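Local coordinates for protein cellobiose 2-epimerase (Caldibacillus thermoamylovorans, PDB 5ZHB) that catalyses the 2-epimerisation of cellobiose, probably interconverting the glucose and mannose forms of its reducing-end sugar, at residues Ala133-Glu145 / Tyr193-Leu205. Numbering follows the deposited sequence.
Sequences ALDYAKQLYKLIE and YTNLYRVWEDEQL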
loop_
_atom_site.group_PDB
_atom_site.type_symbol
_atom_site.label_atom_id
_atom_site.label_comp_id
_atom_site.label_asym_id
_atom_site.label_seq_id
_atom_site.Cartn_x
_atom_site.Cartn_y
_atom_site.Cartn_z
ATOM N N ALA A 133 -10.437 -18.082 4.350
ATOM C CA ALA A 133 -9.749 -16.848 3.986
ATOM C C ALA A 133 -10.263 -16.346 2.639
ATOM O O ALA A 133 -10.551 -15.161 2.497
ATOM C CB ALA A 133 -8.244 -17.073 3.972
ATOM N N LEU A 134 -10.420 -17.258 1.662
ATOM C CA LEU A 134 -10.871 -16.867 0.335
ATOM C C LEU A 134 -12.330 -16.401 0.369
ATOM O O LEU A 134 -12.670 -15.429 -0.311
ATOM C CB LEU A 134 -10.661 -17.985 -0.690
ATOM C CG LEU A 134 -11.226 -17.714 -2.091
ATOM C CD1 LEU A 134 -10.623 -16.443 -2.685
ATOM C CD2 LEU A 134 -11.026 -18.884 -3.057
ATOM N N ASP A 135 -13.183 -17.096 1.143
ATOM C CA ASP A 135 -14.583 -16.714 1.327
ATOM C C ASP A 135 -14.681 -15.316 1.943
ATOM O O ASP A 135 -15.548 -14.516 1.614
ATOM C CB ASP A 135 -15.297 -17.681 2.262
ATOM C CG ASP A 135 -16.757 -17.359 2.569
ATOM O OD1 ASP A 135 -17.567 -17.314 1.618
ATOM O OD2 ASP A 135 -17.081 -17.135 3.764
ATOM N N TYR A 136 -13.828 -15.055 2.924
ATOM C CA TYR A 136 -13.797 -13.743 3.559
ATOM C C TYR A 136 -13.471 -12.696 2.500
ATOM O O TYR A 136 -14.138 -11.666 2.432
ATOM C CB TYR A 136 -12.810 -13.793 4.721
ATOM C CG TYR A 136 -13.388 -14.222 6.062
ATOM C CD1 TYR A 136 -14.534 -13.627 6.579
ATOM C CD2 TYR A 136 -12.757 -15.190 6.838
ATOM C CE1 TYR A 136 -15.043 -14.006 7.816
ATOM C CE2 TYR A 136 -13.248 -15.567 8.082
ATOM C CZ TYR A 136 -14.390 -14.968 8.578
ATOM O OH TYR A 136 -14.872 -15.301 9.815
ATOM N N ALA A 137 -12.477 -13.007 1.640
ATOM C CA ALA A 137 -12.056 -12.088 0.586
ATOM C C ALA A 137 -13.221 -11.780 -0.355
ATOM O O ALA A 137 -13.524 -10.613 -0.650
ATOM C CB ALA A 137 -10.870 -12.658 -0.168
ATOM N N LYS A 138 -13.932 -12.837 -0.756
ATOM C CA LYS A 138 -15.097 -12.680 -1.609
ATOM C C LYS A 138 -16.193 -11.873 -0.924
ATOM O O LYS A 138 -16.830 -11.070 -1.591
ATOM C CB LYS A 138 -15.609 -14.033 -2.111
ATOM C CG LYS A 138 -14.613 -14.789 -2.986
ATOM C CD LYS A 138 -15.210 -16.002 -3.686
ATOM C CE LYS A 138 -14.194 -16.945 -4.239
ATOM N NZ LYS A 138 -14.846 -18.132 -4.793
ATOM N N GLN A 139 -16.442 -12.074 0.379
ATOM C CA GLN A 139 -17.421 -11.235 1.066
ATOM C C GLN A 139 -17.056 -9.744 0.983
ATOM O O GLN A 139 -17.921 -8.896 0.780
ATOM C CB GLN A 139 -17.607 -11.552 2.548
ATOM C CG GLN A 139 -18.260 -12.901 2.823
ATOM C CD GLN A 139 -18.438 -13.149 4.306
ATOM O OE1 GLN A 139 -18.929 -12.275 5.036
ATOM N NE2 GLN A 139 -18.003 -14.322 4.757
ATOM N N LEU A 140 -15.787 -9.403 1.225
ATOM C CA LEU A 140 -15.374 -8.007 1.189
ATOM C C LEU A 140 -15.509 -7.454 -0.228
ATOM O O LEU A 140 -15.960 -6.338 -0.385
ATOM C CB LEU A 140 -13.945 -7.870 1.718
ATOM C CG LEU A 140 -13.718 -8.356 3.151
ATOM C CD1 LEU A 140 -12.263 -8.239 3.597
ATOM C CD2 LEU A 140 -14.622 -7.572 4.080
ATOM N N TYR A 141 -15.098 -8.235 -1.238
ATOM C CA TYR A 141 -15.276 -7.884 -2.647
ATOM C C TYR A 141 -16.744 -7.526 -2.906
ATOM O O TYR A 141 -17.060 -6.510 -3.519
ATOM C CB TYR A 141 -14.751 -9.045 -3.509
ATOM C CG TYR A 141 -15.127 -9.006 -4.986
ATOM C CD1 TYR A 141 -14.691 -7.973 -5.812
ATOM C CD2 TYR A 141 -15.948 -9.982 -5.555
ATOM C CE1 TYR A 141 -15.065 -7.906 -7.144
ATOM C CE2 TYR A 141 -16.315 -9.937 -6.895
ATOM C CZ TYR A 141 -15.853 -8.907 -7.696
ATOM O OH TYR A 141 -16.217 -8.820 -9.007
ATOM N N LYS A 142 -17.654 -8.344 -2.376
ATOM C CA LYS A 142 -19.079 -8.152 -2.599
ATOM C C LYS A 142 -19.529 -6.811 -2.012
ATOM O O LYS A 142 -20.273 -6.051 -2.637
ATOM C CB LYS A 142 -19.744 -9.420 -2.049
ATOM C CG LYS A 142 -21.085 -9.796 -2.676
ATOM C CD LYS A 142 -22.325 -9.364 -1.905
ATOM C CE LYS A 142 -23.517 -9.108 -2.795
ATOM N NZ LYS A 142 -23.736 -10.142 -3.817
ATOM N N LEU A 143 -19.046 -6.500 -0.800
ATOM C CA LEU A 143 -19.362 -5.235 -0.173
ATOM C C LEU A 143 -18.894 -4.077 -1.043
ATOM O O LEU A 143 -19.621 -3.119 -1.228
ATOM C CB LEU A 143 -18.739 -5.192 1.226
ATOM C CG LEU A 143 -19.433 -6.074 2.268
ATOM C CD1 LEU A 143 -18.634 -6.199 3.542
ATOM C CD2 LEU A 143 -20.814 -5.499 2.555
ATOM N N ILE A 144 -17.652 -4.162 -1.539
ATOM C CA ILE A 144 -17.044 -3.051 -2.248
ATOM C C ILE A 144 -17.821 -2.832 -3.541
ATOM O O ILE A 144 -18.002 -1.701 -3.955
ATOM C CB ILE A 144 -15.539 -3.291 -2.517
ATOM C CG1 ILE A 144 -14.712 -3.426 -1.196
ATOM C CG2 ILE A 144 -14.981 -2.173 -3.398
ATOM C CD1 ILE A 144 -13.397 -4.180 -1.356
ATOM N N GLU A 145 -18.245 -3.933 -4.166
ATOM C CA GLU A 145 -18.918 -3.879 -5.460
ATOM C C GLU A 145 -20.359 -3.392 -5.340
ATOM O O GLU A 145 -20.919 -2.919 -6.329
ATOM C CB GLU A 145 -18.900 -5.254 -6.137
ATOM C CG GLU A 145 -17.547 -5.636 -6.736
ATOM C CD GLU A 145 -17.025 -4.591 -7.699
ATOM O OE1 GLU A 145 -17.716 -4.443 -8.720
ATOM O OE2 GLU A 145 -16.004 -3.894 -7.461
ATOM N N TYR A 193 -7.801 -6.203 -6.061
ATOM C CA TYR A 193 -8.500 -6.990 -7.066
ATOM C C TYR A 193 -7.522 -7.733 -7.966
ATOM O O TYR A 193 -7.843 -8.834 -8.394
ATOM C CB TYR A 193 -9.394 -6.110 -7.935
ATOM C CG TYR A 193 -10.710 -5.681 -7.298
ATOM C CD1 TYR A 193 -10.971 -5.881 -5.944
ATOM C CD2 TYR A 193 -11.692 -5.075 -8.071
ATOM C CE1 TYR A 193 -12.176 -5.502 -5.390
ATOM C CE2 TYR A 193 -12.908 -4.697 -7.528
ATOM C CZ TYR A 193 -13.159 -4.930 -6.185
ATOM O OH TYR A 193 -14.356 -4.514 -5.650
ATOM N N THR A 194 -6.362 -7.125 -8.273
ATOM C CA THR A 194 -5.294 -7.844 -8.966
ATOM C C THR A 194 -4.956 -9.149 -8.247
ATOM O O THR A 194 -4.843 -10.210 -8.883
ATOM C CB THR A 194 -4.054 -6.970 -9.096
ATOM O OG1 THR A 194 -4.517 -5.858 -9.848
ATOM C CG2 THR A 194 -2.918 -7.636 -9.853
ATOM N N ASN A 195 -4.815 -9.080 -6.919
ATOM C CA ASN A 195 -4.415 -10.234 -6.121
ATOM C C ASN A 195 -5.541 -11.266 -6.053
ATOM O O ASN A 195 -5.276 -12.490 -6.017
ATOM C CB ASN A 195 -3.886 -9.786 -4.757
ATOM C CG ASN A 195 -2.699 -10.588 -4.293
ATOM O OD1 ASN A 195 -1.766 -10.851 -5.072
ATOM N ND2 ASN A 195 -2.704 -11.000 -3.028
ATOM N N LEU A 196 -6.784 -10.777 -6.047
ATOM C CA LEU A 196 -7.951 -11.649 -5.991
ATOM C C LEU A 196 -8.005 -12.462 -7.287
ATOM O O LEU A 196 -8.231 -13.674 -7.261
ATOM C CB LEU A 196 -9.223 -10.839 -5.749
ATOM C CG LEU A 196 -10.538 -11.630 -5.652
ATOM C CD1 LEU A 196 -10.515 -12.736 -4.600
ATOM C CD2 LEU A 196 -11.699 -10.706 -5.380
ATOM N N TYR A 197 -7.741 -11.796 -8.419
ATOM C CA TYR A 197 -7.836 -12.449 -9.720
ATOM C C TYR A 197 -6.748 -13.515 -9.861
ATOM O O TYR A 197 -6.963 -14.528 -10.522
ATOM C CB TYR A 197 -7.793 -11.391 -10.823
ATOM C CG TYR A 197 -8.115 -11.986 -12.182
ATOM C CD1 TYR A 197 -9.430 -12.153 -12.597
ATOM C CD2 TYR A 197 -7.099 -12.489 -12.991
ATOM C CE1 TYR A 197 -9.724 -12.747 -13.815
ATOM C CE2 TYR A 197 -7.376 -13.047 -14.228
ATOM C CZ TYR A 197 -8.693 -13.186 -14.630
ATOM O OH TYR A 197 -8.942 -13.761 -15.833
ATOM N N ARG A 198 -5.588 -13.317 -9.218
ATOM C CA ARG A 198 -4.554 -14.340 -9.176
ATOM C C ARG A 198 -5.098 -15.629 -8.569
ATOM O O ARG A 198 -4.608 -16.702 -8.863
ATOM C CB ARG A 198 -3.320 -13.928 -8.360
ATOM C CG ARG A 198 -2.494 -12.803 -8.968
ATOM C CD ARG A 198 -1.271 -12.530 -8.100
ATOM N NE ARG A 198 -0.292 -11.638 -8.736
ATOM C CZ ARG A 198 -0.163 -10.321 -8.547
ATOM N NH1 ARG A 198 -0.801 -9.677 -7.567
ATOM N NH2 ARG A 198 0.609 -9.658 -9.381
ATOM N N VAL A 199 -6.076 -15.527 -7.675
ATOM C CA VAL A 199 -6.479 -16.678 -6.881
ATOM C C VAL A 199 -7.872 -17.179 -7.270
ATOM O O VAL A 199 -8.269 -18.260 -6.864
ATOM C CB VAL A 199 -6.332 -16.088 -5.464
ATOM C CG1 VAL A 199 -7.555 -16.202 -4.573
ATOM C CG2 VAL A 199 -5.048 -16.551 -4.817
ATOM N N TRP A 200 -8.581 -16.384 -8.077
ATOM C CA TRP A 200 -9.976 -16.581 -8.438
ATOM C C TRP A 200 -10.191 -15.878 -9.771
ATOM O O TRP A 200 -10.448 -14.676 -9.812
ATOM C CB TRP A 200 -10.921 -16.026 -7.361
ATOM C CG TRP A 200 -12.397 -16.241 -7.604
ATOM C CD1 TRP A 200 -13.026 -17.425 -7.881
ATOM C CD2 TRP A 200 -13.433 -15.232 -7.571
ATOM N NE1 TRP A 200 -14.373 -17.220 -8.027
ATOM C CE2 TRP A 200 -14.655 -15.890 -7.849
ATOM C CE3 TRP A 200 -13.451 -13.848 -7.335
ATOM C CZ2 TRP A 200 -15.870 -15.210 -7.895
ATOM C CZ3 TRP A 200 -14.654 -13.176 -7.383
ATOM C CH2 TRP A 200 -15.849 -13.852 -7.657
ATOM N N GLU A 201 -10.031 -16.625 -10.872
ATOM C CA GLU A 201 -10.043 -16.023 -12.198
ATOM C C GLU A 201 -11.477 -15.852 -12.686
ATOM O O GLU A 201 -11.882 -16.486 -13.651
ATOM C CB GLU A 201 -9.222 -16.868 -13.176
ATOM C CG GLU A 201 -7.759 -16.992 -12.759
ATOM C CD GLU A 201 -6.825 -17.546 -13.817
ATOM O OE1 GLU A 201 -7.278 -17.668 -14.974
ATOM O OE2 GLU A 201 -5.660 -17.860 -13.483
ATOM N N ASP A 202 -12.215 -14.943 -12.047
ATOM C CA ASP A 202 -13.597 -14.657 -12.380
ATOM C C ASP A 202 -13.681 -13.620 -13.498
ATOM O O ASP A 202 -13.064 -12.557 -13.429
ATOM C CB ASP A 202 -14.322 -14.103 -11.165
ATOM C CG ASP A 202 -15.767 -13.739 -11.424
ATOM O OD1 ASP A 202 -16.537 -14.682 -11.590
ATOM O OD2 ASP A 202 -16.078 -12.527 -11.525
ATOM N N GLU A 203 -14.513 -13.887 -14.515
ATOM C CA GLU A 203 -14.592 -13.004 -15.672
ATOM C C GLU A 203 -15.191 -11.647 -15.286
ATOM O O GLU A 203 -14.771 -10.592 -15.787
ATOM C CB GLU A 203 -15.370 -13.708 -16.794
ATOM C CG GLU A 203 -15.488 -12.890 -18.080
ATOM C CD GLU A 203 -14.255 -12.735 -18.975
ATOM O OE1 GLU A 203 -13.221 -13.441 -18.839
ATOM O OE2 GLU A 203 -14.343 -11.837 -19.844
ATOM N N GLN A 204 -16.181 -11.634 -14.398
ATOM C CA GLN A 204 -16.725 -10.356 -13.967
ATOM C C GLN A 204 -15.655 -9.514 -13.242
ATOM O O GLN A 204 -15.553 -8.305 -13.480
ATOM C CB GLN A 204 -17.988 -10.548 -13.131
ATOM C CG GLN A 204 -18.598 -9.224 -12.689
ATOM C CD GLN A 204 -20.017 -9.362 -12.174
ATOM O OE1 GLN A 204 -20.852 -10.068 -12.755
ATOM N NE2 GLN A 204 -20.309 -8.668 -11.081
ATOM N N LEU A 205 -14.878 -10.137 -12.351
ATOM C CA LEU A 205 -13.789 -9.463 -11.638
ATOM C C LEU A 205 -12.815 -8.864 -12.662
ATOM O O LEU A 205 -12.501 -7.664 -12.615
ATOM C CB LEU A 205 -13.113 -10.471 -10.709
ATOM C CG LEU A 205 -11.796 -10.037 -10.044
ATOM C CD1 LEU A 205 -11.968 -8.739 -9.251
ATOM C CD2 LEU A 205 -11.228 -11.097 -9.165
HETATM O O HOH W 1 -17.475 -11.066 -9.737
#
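Segments 133-145 of helix 131-145 and 193-199 of helix 183-199 run roughly antiparallel (135°), axes 11.6 Å apart at closest. Y141 is the knob, lodged among Y193, L196, Q204 and L205. Its CG lies anti to the backbone N (chi1 167°), which turns the ring toward Y193 and L196. The ring edge meets the face of Y193 in a T-shaped stack, Y141 CD1 3.4 Å from Y193 CZ. L196 CD2 makes an off-centre CH-pi contact with the Y141 ring. Y141 OH shares a water with D202 OD2, which caps the next helix through L205 N. Y193 OH donates to the anti lone pair of E145 OE2 at 2.5 Å. K138 CE sits over one face of the W200 five-membered ring, 3.6 Å from the centroid, and NZ adds a cation-pi contact; D202 CB covers the opposite face. Replacing W200 by an alanine is likely to leave the K138 ammonium without its aromatic partner and open a gap beside Y141 CE2. Earlier in 133-145, L134 CD1 packs on V199 CG1 at 3.6 Å. The contact joins successive helical hairpins of the (alpha/alpha)6 barrel; helix 111-128 packs against L134 and V199, and Y156 of strand 155-160 also bonds E145 OE2.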